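Local coordinates for 7,8-dihydro-6-hydroxymethylpterin pyrophosphokinase-dihydropteroate synthase (Plasmodium falciparum, PDB 6JWS), which probably catalyses two successive steps of folate biosynthesis, pyrophosphorylation of hydroxymethyldihydropterin by ATP and condensation of the resulting diphosphate with 4-aminobenzoate to dihydropteroate, at residues 381-389 / 596-604; 421-430 / 684-694. The protein carries 1 engineered substitution. All blocks are in the same frame, centred on the assembly; numbering follows the deposited sequence.

Both contacts involve the TIM barrel of the dihydropteroate synthase part, at different depths. Contact 1 is partly buried. It joins the turn after strand 382-384, an edge strand of the antiparallel sheet, to the loop leading into barrel strand 603-604. Contact 2 is buried and lies within the barrel, where the end of helix 411-424 and the strand 428-432 that follows it pack against strand 684-687 and helix 690-704. Their centres are about 17 Å apart. They meet where strands 603-604 and 684-687 run side by side. In contact 1 a lysine ammonium binds backbone carbonyls. Contact 2 has an apolar plug and a carboxylate-guanidinium pair. Both reach pteroic acid, through Phe603 and Arg686.

Contact 1 (381-389 / 596-604). With PT1 (pteroic acid), chain I.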
loop_
_atom_site.group_PDB
_atom_site.type_symbol
_atom_site.label_atom_id
_atom_site.label_comp_id
_atom_site.label_asym_id
_atom_site.label_seq_id
_atom_site.Cartn_x
_atom_site.Cartn_y
_atom_site.Cartn_z
ATOM N N ARG B 381 22.441 -16.667 8.656
ATOM C CA ARG B 381 21.887 -15.685 9.576
ATOM C C ARG B 381 20.355 -15.759 9.611
ATOM O O ARG B 381 19.694 -16.156 8.646
ATOM C CB ARG B 381 22.386 -14.288 9.183
ATOM C CG ARG B 381 23.468 -13.713 10.085
ATOM C CD ARG B 381 24.770 -14.484 10.216
ATOM N NE ARG B 381 25.265 -14.494 11.594
ATOM C CZ ARG B 381 26.502 -14.835 11.978
ATOM N NH1 ARG B 381 27.418 -15.185 11.086
ATOM N NH2 ARG B 381 26.825 -14.802 13.262
ATOM N N ILE B 382 19.801 -15.342 10.752
ATOM C CA ILE B 382 18.375 -15.157 10.992
ATOM C C ILE B 382 17.801 -14.063 10.082
ATOM O O ILE B 382 18.334 -12.956 10.023
ATOM C CB ILE B 382 18.197 -14.785 12.478
ATOM C CG1 ILE B 382 18.420 -15.988 13.392
ATOM C CG2 ILE B 382 16.872 -14.095 12.764
ATOM C CD1 ILE B 382 18.522 -15.566 14.848
ATOM N N SER B 383 16.697 -14.380 9.387
ATOM C CA SER B 383 15.846 -13.387 8.742
ATOM C C SER B 383 14.450 -13.552 9.331
ATOM O O SER B 383 13.956 -14.672 9.434
ATOM C CB SER B 383 15.789 -13.561 7.226
ATOM O OG SER B 383 17.026 -13.269 6.581
ATOM N N TYR B 384 13.825 -12.449 9.729
ATOM C CA TYR B 384 12.466 -12.536 10.231
ATOM C C TYR B 384 11.513 -12.545 9.045
ATOM O O TYR B 384 11.534 -11.608 8.238
ATOM C CB TYR B 384 12.149 -11.345 11.145
ATOM C CG TYR B 384 13.013 -11.306 12.376
ATOM C CD1 TYR B 384 12.829 -12.216 13.401
ATOM C CD2 TYR B 384 14.076 -10.418 12.467
ATOM C CE1 TYR B 384 13.661 -12.227 14.502
ATOM C CE2 TYR B 384 14.901 -10.393 13.579
ATOM C CZ TYR B 384 14.690 -11.305 14.596
ATOM O OH TYR B 384 15.491 -11.280 15.699
ATOM N N LEU B 385 10.689 -13.603 8.953
ATOM C CA LEU B 385 9.754 -13.710 7.851
ATOM C C LEU B 385 8.912 -12.437 7.797
ATOM O O LEU B 385 8.374 -12.001 8.814
ATOM C CB LEU B 385 8.857 -14.938 8.045
ATOM C CG LEU B 385 8.035 -15.292 6.803
ATOM C CD1 LEU B 385 8.963 -15.665 5.656
ATOM C CD2 LEU B 385 7.070 -16.426 7.078
ATOM N N LYS B 386 8.813 -11.847 6.604
ATOM C CA LYS B 386 7.903 -10.740 6.315
ATOM C C LYS B 386 8.440 -9.397 6.826
ATOM O O LYS B 386 7.731 -8.404 6.727
ATOM C CB LYS B 386 6.435 -10.976 6.734
ATOM C CG LYS B 386 5.690 -12.179 6.140
ATOM C CD LYS B 386 6.013 -12.494 4.690
ATOM C CE LYS B 386 5.497 -13.840 4.208
ATOM N NZ LYS B 386 5.920 -14.107 2.802
ATOM N N GLU B 387 9.679 -9.340 7.331
ATOM C CA GLU B 387 10.192 -8.084 7.870
ATOM C C GLU B 387 11.071 -7.299 6.894
ATOM O O GLU B 387 11.409 -6.149 7.174
ATOM C CB GLU B 387 10.929 -8.296 9.188
ATOM C CG GLU B 387 9.964 -8.478 10.342
ATOM C CD GLU B 387 10.594 -8.368 11.724
ATOM O OE1 GLU B 387 11.757 -7.829 11.839
ATOM O OE2 GLU B 387 9.936 -8.828 12.686
ATOM N N LYS B 388 11.399 -7.886 5.735
ATOM C CA LYS B 388 12.243 -7.217 4.760
ATOM C C LYS B 388 12.002 -7.785 3.363
ATOM O O LYS B 388 11.908 -8.994 3.197
ATOM C CB LYS B 388 13.703 -7.452 5.159
ATOM C CG LYS B 388 14.696 -6.438 4.620
ATOM C CD LYS B 388 15.973 -7.095 4.120
ATOM C CE LYS B 388 17.130 -6.119 4.069
ATOM N NZ LYS B 388 17.968 -6.324 2.864
ATOM N N THR B 389 11.935 -6.902 2.362
ATOM C CA THR B 389 11.969 -7.265 0.956
ATOM C C THR B 389 13.414 -7.163 0.463
ATOM O O THR B 389 13.946 -6.062 0.319
ATOM C CB THR B 389 10.999 -6.394 0.145
ATOM O OG1 THR B 389 9.682 -6.614 0.645
ATOM C CG2 THR B 389 11.006 -6.687 -1.340
ATOM N N VAL B 596 -1.794 -15.545 -0.110
ATOM C CA VAL B 596 -1.871 -16.953 0.268
ATOM C C VAL B 596 -0.503 -17.482 0.719
ATOM O O VAL B 596 -0.460 -18.585 1.270
ATOM C CB VAL B 596 -2.484 -17.844 -0.827
ATOM C CG1 VAL B 596 -3.911 -17.455 -1.219
ATOM C CG2 VAL B 596 -1.547 -18.049 -2.030
ATOM N N TYR B 597 0.579 -16.692 0.530
ATOM C CA TYR B 597 1.945 -17.051 0.937
ATOM C C TYR B 597 2.393 -16.335 2.218
ATOM O O TYR B 597 3.589 -16.304 2.510
ATOM C CB TYR B 597 2.968 -16.909 -0.211
ATOM C CG TYR B 597 2.645 -17.807 -1.385
ATOM C CD1 TYR B 597 2.959 -19.166 -1.370
ATOM C CD2 TYR B 597 1.961 -17.323 -2.490
ATOM C CE1 TYR B 597 2.614 -20.014 -2.419
ATOM C CE2 TYR B 597 1.604 -18.158 -3.539
ATOM C CZ TYR B 597 1.932 -19.505 -3.510
ATOM O OH TYR B 597 1.572 -20.323 -4.545
ATOM N N ASP B 598 1.439 -15.804 2.996
ATOM C CA ASP B 598 1.733 -14.958 4.145
ATOM C C ASP B 598 2.479 -15.741 5.228
ATOM O O ASP B 598 3.145 -15.137 6.054
ATOM C CB ASP B 598 0.464 -14.329 4.755
ATOM C CG ASP B 598 -0.034 -13.091 4.021
ATOM O OD1 ASP B 598 0.674 -12.603 3.100
ATOM O OD2 ASP B 598 -1.140 -12.621 4.362
ATOM N N GLU B 599 2.369 -17.072 5.217
ATOM C CA GLU B 599 3.050 -17.916 6.183
ATOM C C GLU B 599 4.391 -18.424 5.669
ATOM O O GLU B 599 5.078 -19.135 6.405
ATOM C CB GLU B 599 2.243 -19.197 6.416
ATOM C CG GLU B 599 0.813 -18.946 6.837
ATOM C CD GLU B 599 0.718 -18.403 8.249
ATOM O OE1 GLU B 599 1.034 -19.158 9.196
ATOM O OE2 GLU B 599 0.345 -17.217 8.388
ATOM N N TYR B 600 4.747 -18.116 4.413
ATOM C CA TYR B 600 5.871 -18.791 3.781
ATOM C C TYR B 600 6.923 -17.793 3.321
ATOM O O TYR B 600 6.582 -16.689 2.914
ATOM C CB TYR B 600 5.399 -19.556 2.543
ATOM C CG TYR B 600 4.488 -20.724 2.824
ATOM C CD1 TYR B 600 4.947 -21.850 3.479
ATOM C CD2 TYR B 600 3.192 -20.753 2.344
ATOM C CE1 TYR B 600 4.114 -22.937 3.695
ATOM C CE2 TYR B 600 2.350 -21.830 2.551
ATOM C CZ TYR B 600 2.805 -22.919 3.250
ATOM O OH TYR B 600 1.983 -23.991 3.469
ATOM N N PRO B 601 8.218 -18.178 3.274
ATOM C CA PRO B 601 9.235 -17.319 2.672
ATOM C C PRO B 601 8.936 -17.301 1.176
ATOM O O PRO B 601 8.770 -18.354 0.562
ATOM C CB PRO B 601 10.562 -18.036 2.971
ATOM C CG PRO B 601 10.225 -19.091 4.031
ATOM C CD PRO B 601 8.772 -19.453 3.772
ATOM N N LEU B 602 8.777 -16.097 0.628
ATOM C CA LEU B 602 8.314 -15.933 -0.734
ATOM C C LEU B 602 9.376 -15.180 -1.542
ATOM O O LEU B 602 9.831 -14.100 -1.152
ATOM C CB LEU B 602 6.983 -15.177 -0.708
ATOM C CG LEU B 602 6.369 -14.876 -2.082
ATOM C CD1 LEU B 602 5.919 -16.153 -2.807
ATOM C CD2 LEU B 602 5.192 -13.909 -1.946
ATOM N N PHE B 603 9.714 -15.762 -2.697
ATOM C CA PHE B 603 10.703 -15.303 -3.655
ATOM C C PHE B 603 9.967 -15.158 -4.994
ATOM O O PHE B 603 9.353 -16.116 -5.443
ATOM C CB PHE B 603 11.793 -16.388 -3.709
ATOM C CG PHE B 603 12.939 -16.157 -4.668
ATOM C CD1 PHE B 603 12.719 -16.089 -6.039
ATOM C CD2 PHE B 603 14.249 -16.047 -4.201
ATOM C CE1 PHE B 603 13.774 -15.873 -6.923
ATOM C CE2 PHE B 603 15.294 -15.817 -5.083
ATOM C CZ PHE B 603 15.058 -15.737 -6.442
ATOM N N ILE B 604 9.969 -13.973 -5.628
ATOM C CA ILE B 604 9.299 -13.840 -6.922
ATOM C C ILE B 604 10.213 -13.158 -7.931
ATOM O O ILE B 604 11.078 -12.377 -7.540
ATOM C CB ILE B 604 7.957 -13.076 -6.835
ATOM C CG1 ILE B 604 8.160 -11.581 -6.560
ATOM C CG2 ILE B 604 6.990 -13.711 -5.828
ATOM C CD1 ILE B 604 6.869 -10.765 -6.580
HETATM C C2 PT1 I . 11.866 -16.642 -11.747
HETATM C C3 PT1 I . 12.871 -16.793 -12.800
HETATM C C5 PT1 I . 14.065 -17.571 -12.454
HETATM N N6 PT1 I . 12.742 -16.250 -14.035
HETATM C C7 PT1 I . 13.170 -17.954 -10.264
HETATM N N9 PT1 I . 14.160 -18.106 -11.203
HETATM C C10 PT1 I . 13.713 -16.462 -14.963
HETATM N N11 PT1 I . 13.286 -18.524 -9.010
HETATM C C12 PT1 I . 14.831 -17.224 -14.649
HETATM C C21 PT1 I . 8.296 -13.777 -19.637
HETATM O O22 PT1 I . 8.525 -12.658 -20.170
HETATM O O1 PT1 I . 10.748 -15.949 -11.994
HETATM N N4 PT1 I . 12.061 -17.216 -10.540
HETATM N N8 PT1 I . 14.992 -17.742 -13.412
HETATM C C13 PT1 I . 13.528 -15.891 -16.343
HETATM N N14 PT1 I . 12.448 -16.654 -17.027
HETATM C C15 PT1 I . 11.450 -15.987 -17.655
HETATM C C16 PT1 I . 10.156 -16.546 -17.719
HETATM C C17 PT1 I . 11.743 -14.718 -18.254
HETATM C C18 PT1 I . 9.130 -15.821 -18.372
HETATM C C19 PT1 I . 10.709 -14.014 -18.920
HETATM C C20 PT1 I . 9.401 -14.557 -18.959
HETATM O O23 PT1 I . 7.145 -14.246 -19.661
#
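Leu385 and Lys386 meet the loop 597-602 that leads into strand 603-604 of the TIM barrel. They are the two central residues of a type II turn, Tyr384 to Glu387, which follows the edge strand 382-384 of the antiparallel sheet. Leu385 has CG anti to the backbone N (chi1 -168°), and its two methyls meet successive parts of the loop. CD1 rests against Pro601, 3.4 Å from its CA, while CD2 lies 3.4 Å from Glu599 O. Lys386 bends at chi2 (-37°) and then runs extended to its ammonium. CE passes 3.3 Å from Asp598 O on the way. The loop itself makes a type I turn, Tyr597 to Tyr600, closed by Tyr600 N on Tyr597 O. Lys386 NZ makes a 3.2 Å hydrogen bond to that same carbonyl, Tyr597 O, from above its plane, on the face opposite Tyr600 N. Asp683 also forms a salt bridge with this ammonium and takes the N-H of Leu602, so it ties the lysine to the loop. Further along, Phe603 CE1 lies 3.4 Å from N11 of pteroic acid. The shorter carbonyl bond of the lysine runs from NZ to Tyr600 O, 2.7 Å, nearly in line with the C=O.

Contact 2 (421-430 / 684-694); sequences MINEGASVID and LIRVHDVLETK. With MG (magnesium ion), chain O; PT1 (pteroic acid), chain I.
Val690 is the main bump of this contact. It stands in the first turn of helix 690-704 and fits a hollow at the end of helix 411-424. Its two methyls divide the hollow. CG1, anti to the backbone N (chi1 174°), sits 3.8 Å from Ala426 CB and also faces Met421 O. CG2 meets the side of the Met421 chain, 3.7 Å from CG, and the two side chains cross at about a right angle. Glu424 closes the hollow with its CB beside CG1, then extends across Leu691. Its CD lies 3.6 Å from Leu691 CB, and OE1 takes a weak bond from Leu691 N. A water joins Glu424 OE1 to Val690 N. Gly425 ends the helix in a Schellman motif. Lys694 CB and CG both lie 3.5 Å from Glu424 O, and the lysine chain then passes beside Gly425. These pieces belong to the TIM barrel of dihydropteroate synthase, and strands 428-432 and 684-687 flank strand 390-396 in its parallel sheet. Val428 CG2 and Leu684 CD2 touch more loosely at 4.2 Å. Further along, Asp430 OD2 forms a salt bridge with Arg686 NE at 2.8 Å, almost straight at 172° and in the guanidinium plane. The carboxylate is turned 79° from that plane. One guanidinium face lies over the pterin, with N8 of pteroic acid 3.3 Å from NH2. On the helix side, Asp689 OD1 and Glu692 OE2 bind a magnesium ion together with Met648 O and two waters.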
loop_
_atom_site.group_PDB
_atom_site.type_symbol
_atom_site.label_atom_id
_atom_site.label_comp_id
_atom_site.label_asym_id
_atom_site.label_seq_id
_atom_site.Cartn_x
_atom_site.Cartn_y
_atom_site.Cartn_z
ATOM N N MET B 421 26.262 -4.773 -8.664
ATOM C CA MET B 421 24.950 -5.047 -8.087
ATOM C C MET B 421 25.033 -5.042 -6.560
ATOM O O MET B 421 24.101 -4.605 -5.886
ATOM C CB MET B 421 24.356 -6.356 -8.611
ATOM C CG MET B 421 23.840 -6.220 -10.034
ATOM S SD MET B 421 23.004 -7.703 -10.675
ATOM C CE MET B 421 24.314 -8.929 -10.588
ATOM N N ILE B 422 26.167 -5.496 -6.024
ATOM C CA ILE B 422 26.399 -5.425 -4.588
ATOM C C ILE B 422 26.378 -3.954 -4.148
ATOM O O ILE B 422 25.664 -3.594 -3.213
ATOM C CB ILE B 422 27.721 -6.123 -4.215
ATOM C CG1 ILE B 422 27.694 -7.611 -4.571
ATOM C CG2 ILE B 422 28.053 -5.918 -2.748
ATOM C CD1 ILE B 422 29.074 -8.244 -4.575
ATOM N N ASN B 423 27.131 -3.106 -4.864
ATOM C CA ASN B 423 27.209 -1.685 -4.567
ATOM C C ASN B 423 25.849 -1.014 -4.772
ATOM O O ASN B 423 25.557 -0.012 -4.130
ATOM C CB ASN B 423 28.347 -0.998 -5.332
ATOM C CG ASN B 423 29.723 -1.466 -4.886
ATOM O OD1 ASN B 423 29.941 -1.779 -3.711
ATOM N ND2 ASN B 423 30.661 -1.521 -5.823
ATOM N N GLU B 424 25.008 -1.578 -5.646
ATOM C CA GLU B 424 23.709 -0.982 -5.907
ATOM C C GLU B 424 22.687 -1.381 -4.837
ATOM O O GLU B 424 21.615 -0.782 -4.772
ATOM C CB GLU B 424 23.252 -1.246 -7.343
ATOM C CG GLU B 424 23.835 -0.300 -8.389
ATOM C CD GLU B 424 23.495 -0.732 -9.817
ATOM O OE1 GLU B 424 22.680 -1.668 -9.981
ATOM O OE2 GLU B 424 24.019 -0.126 -10.781
ATOM N N GLY B 425 23.023 -2.370 -4.003
ATOM C CA GLY B 425 22.237 -2.724 -2.826
ATOM C C GLY B 425 21.571 -4.109 -2.889
ATOM O O GLY B 425 20.687 -4.406 -2.088
ATOM N N ALA B 426 21.974 -4.969 -3.829
ATOM C CA ALA B 426 21.501 -6.347 -3.831
ATOM C C ALA B 426 22.036 -7.108 -2.616
ATOM O O ALA B 426 23.219 -7.037 -2.302
ATOM C CB ALA B 426 21.934 -7.014 -5.108
ATOM N N SER B 427 21.163 -7.885 -1.962
ATOM C CA SER B 427 21.549 -8.755 -0.860
ATOM C C SER B 427 21.956 -10.137 -1.387
ATOM O O SER B 427 22.674 -10.896 -0.720
ATOM C CB SER B 427 20.379 -8.922 0.102
ATOM O OG SER B 427 19.887 -7.667 0.512
ATOM N N VAL B 428 21.385 -10.497 -2.536
ATOM C CA VAL B 428 21.650 -11.790 -3.139
ATOM C C VAL B 428 21.989 -11.540 -4.593
ATOM O O VAL B 428 21.447 -10.623 -5.204
ATOM C CB VAL B 428 20.461 -12.765 -3.010
ATOM C CG1 VAL B 428 20.757 -14.099 -3.698
ATOM C CG2 VAL B 428 20.103 -13.015 -1.553
ATOM N N ILE B 429 22.893 -12.362 -5.124
ATOM C CA ILE B 429 23.102 -12.429 -6.560
ATOM C C ILE B 429 22.677 -13.814 -7.027
ATOM O O ILE B 429 23.178 -14.804 -6.473
ATOM C CB ILE B 429 24.575 -12.185 -6.929
ATOM C CG1 ILE B 429 25.152 -10.926 -6.283
ATOM C CG2 ILE B 429 24.748 -12.192 -8.446
ATOM C CD1 ILE B 429 24.332 -9.688 -6.531
ATOM N N ASP B 430 21.810 -13.839 -8.065
ATOM C CA ASP B 430 21.371 -15.049 -8.748
ATOM C C ASP B 430 22.136 -15.185 -10.064
ATOM O O ASP B 430 21.931 -14.425 -11.016
ATOM C CB ASP B 430 19.852 -15.071 -8.989
ATOM C CG ASP B 430 19.264 -16.424 -9.415
ATOM O OD1 ASP B 430 19.647 -17.462 -8.815
ATOM O OD2 ASP B 430 18.376 -16.441 -10.328
ATOM N N LEU B 684 11.756 -11.866 -1.073
ATOM C CA LEU B 684 12.838 -11.615 -2.024
ATOM C C LEU B 684 12.236 -11.319 -3.388
ATOM O O LEU B 684 11.256 -11.967 -3.781
ATOM C CB LEU B 684 13.800 -12.805 -2.138
ATOM C CG LEU B 684 14.537 -13.201 -0.852
ATOM C CD1 LEU B 684 13.770 -14.306 -0.126
ATOM C CD2 LEU B 684 15.956 -13.683 -1.133
ATOM N N ILE B 685 12.847 -10.354 -4.090
ATOM C CA ILE B 685 12.459 -10.052 -5.454
ATOM C C ILE B 685 13.713 -10.123 -6.331
ATOM O O ILE B 685 14.803 -9.649 -5.955
ATOM C CB ILE B 685 11.704 -8.701 -5.546
ATOM C CG1 ILE B 685 12.543 -7.536 -5.001
ATOM C CG2 ILE B 685 10.356 -8.777 -4.820
ATOM C CD1 ILE B 685 11.950 -6.144 -5.242
ATOM N N ARG B 686 13.542 -10.744 -7.502
ATOM C CA ARG B 686 14.635 -11.089 -8.392
ATOM C C ARG B 686 14.591 -10.089 -9.537
ATOM O O ARG B 686 13.625 -10.094 -10.301
ATOM C CB ARG B 686 14.420 -12.518 -8.924
ATOM C CG ARG B 686 15.564 -13.072 -9.760
ATOM C CD ARG B 686 15.159 -14.437 -10.307
ATOM N NE ARG B 686 16.177 -14.937 -11.209
ATOM C CZ ARG B 686 16.197 -14.735 -12.523
ATOM N NH1 ARG B 686 15.220 -14.074 -13.119
ATOM N NH2 ARG B 686 17.176 -15.251 -13.245
ATOM N N VAL B 687 15.599 -9.217 -9.625
ATOM C CA VAL B 687 15.463 -8.069 -10.509
ATOM C C VAL B 687 16.737 -7.856 -11.331
ATOM O O VAL B 687 17.848 -8.192 -10.886
ATOM C CB VAL B 687 15.049 -6.796 -9.732
ATOM C CG1 VAL B 687 13.707 -6.960 -9.010
ATOM C CG2 VAL B 687 16.139 -6.318 -8.766
ATOM N N HIS B 688 16.572 -7.294 -12.537
ATOM C CA HIS B 688 17.719 -6.846 -13.321
ATOM C C HIS B 688 18.189 -5.454 -12.880
ATOM O O HIS B 688 19.355 -5.113 -13.047
ATOM C CB HIS B 688 17.372 -6.746 -14.808
ATOM C CG HIS B 688 16.947 -8.031 -15.426
ATOM N ND1 HIS B 688 15.619 -8.439 -15.430
ATOM C CD2 HIS B 688 17.653 -8.984 -16.081
ATOM C CE1 HIS B 688 15.522 -9.590 -16.071
ATOM N NE2 HIS B 688 16.755 -9.950 -16.468
ATOM N N ASP B 689 17.270 -4.630 -12.367
ATOM C CA ASP B 689 17.517 -3.207 -12.175
ATOM C C ASP B 689 17.654 -2.938 -10.674
ATOM O O ASP B 689 16.693 -2.566 -10.012
ATOM C CB ASP B 689 16.459 -2.393 -12.923
ATOM C CG ASP B 689 16.392 -2.689 -14.424
ATOM O OD1 ASP B 689 17.241 -2.149 -15.166
ATOM O OD2 ASP B 689 15.482 -3.458 -14.867
ATOM N N VAL B 690 18.867 -3.150 -10.147
ATOM C CA VAL B 690 19.098 -3.201 -8.715
ATOM C C VAL B 690 19.052 -1.780 -8.135
ATOM O O VAL B 690 18.403 -1.563 -7.109
ATOM C CB VAL B 690 20.418 -3.922 -8.369
ATOM C CG1 VAL B 690 20.716 -3.849 -6.876
ATOM C CG2 VAL B 690 20.438 -5.374 -8.829
ATOM N N LEU B 691 19.726 -0.819 -8.801
ATOM C CA LEU B 691 19.802 0.543 -8.295
ATOM C C LEU B 691 18.397 1.132 -8.250
ATOM O O LEU B 691 18.030 1.798 -7.290
ATOM C CB LEU B 691 20.716 1.389 -9.192
ATOM C CG LEU B 691 20.720 2.884 -8.864
ATOM C CD1 LEU B 691 22.095 3.507 -9.139
ATOM C CD2 LEU B 691 19.604 3.630 -9.629
ATOM N N GLU B 692 17.627 0.898 -9.313
ATOM C CA GLU B 692 16.285 1.442 -9.407
ATOM C C GLU B 692 15.411 0.876 -8.279
ATOM O O GLU B 692 14.713 1.612 -7.591
ATOM C CB GLU B 692 15.716 1.111 -10.786
ATOM C CG GLU B 692 16.491 1.731 -11.942
ATOM C CD GLU B 692 17.607 0.883 -12.547
ATOM O OE1 GLU B 692 18.424 0.311 -11.790
ATOM O OE2 GLU B 692 17.646 0.777 -13.795
ATOM N N THR B 693 15.466 -0.448 -8.079
ATOM C CA THR B 693 14.623 -1.144 -7.118
ATOM C C THR B 693 14.975 -0.702 -5.695
ATOM O O THR B 693 14.091 -0.442 -4.877
ATOM C CB THR B 693 14.740 -2.666 -7.317
ATOM O OG1 THR B 693 14.399 -2.947 -8.680
ATOM C CG2 THR B 693 13.841 -3.454 -6.388
ATOM N N LYS B 694 16.281 -0.636 -5.400
ATOM C CA LYS B 694 16.748 -0.205 -4.089
ATOM C C LYS B 694 16.284 1.223 -3.779
ATOM O O LYS B 694 16.010 1.539 -2.620
ATOM C CB LYS B 694 18.277 -0.275 -4.031
ATOM C CG LYS B 694 18.899 -0.072 -2.652
ATOM C CD LYS B 694 18.439 -1.108 -1.647
ATOM C CE LYS B 694 19.285 -1.170 -0.392
ATOM N NZ LYS B 694 19.357 0.146 0.284
HETATM MG MG MG O . 18.740 -0.411 -15.269
HETATM C C2 PT1 I . 11.866 -16.642 -11.747
HETATM C C3 PT1 I . 12.871 -16.793 -12.800
HETATM C C5 PT1 I . 14.065 -17.571 -12.454
HETATM N N6 PT1 I . 12.742 -16.250 -14.035
HETATM C C7 PT1 I . 13.170 -17.954 -10.264
HETATM N N9 PT1 I . 14.160 -18.106 -11.203
HETATM C C10 PT1 I . 13.713 -16.462 -14.963
HETATM N N11 PT1 I . 13.286 -18.524 -9.010
HETATM C C12 PT1 I . 14.831 -17.224 -14.649
HETATM C C21 PT1 I . 8.296 -13.777 -19.637
HETATM O O22 PT1 I . 8.525 -12.658 -20.170
HETATM O O1 PT1 I . 10.748 -15.949 -11.994
HETATM N N4 PT1 I . 12.061 -17.216 -10.540
HETATM N N8 PT1 I . 14.992 -17.742 -13.412
HETATM C C13 PT1 I . 13.528 -15.891 -16.343
HETATM N N14 PT1 I . 12.448 -16.654 -17.027
HETATM C C15 PT1 I . 11.450 -15.987 -17.655
HETATM C C16 PT1 I . 10.156 -16.546 -17.719
HETATM C C17 PT1 I . 11.743 -14.718 -18.254
HETATM C C18 PT1 I . 9.130 -15.821 -18.372
HETATM C C19 PT1 I . 10.709 -14.014 -18.920
HETATM C C20 PT1 I . 9.401 -14.557 -18.959
HETATM O O23 PT1 I . 7.145 -14.246 -19.661
HETATM O O HOH W 1 21.372 -2.783 -11.785
HETATM O O HOH W 2 19.977 -15.983 -12.497
HETATM O O HOH W 3 20.034 1.586 -15.569
HETATM O O HOH W 4 19.849 -0.715 -13.426
#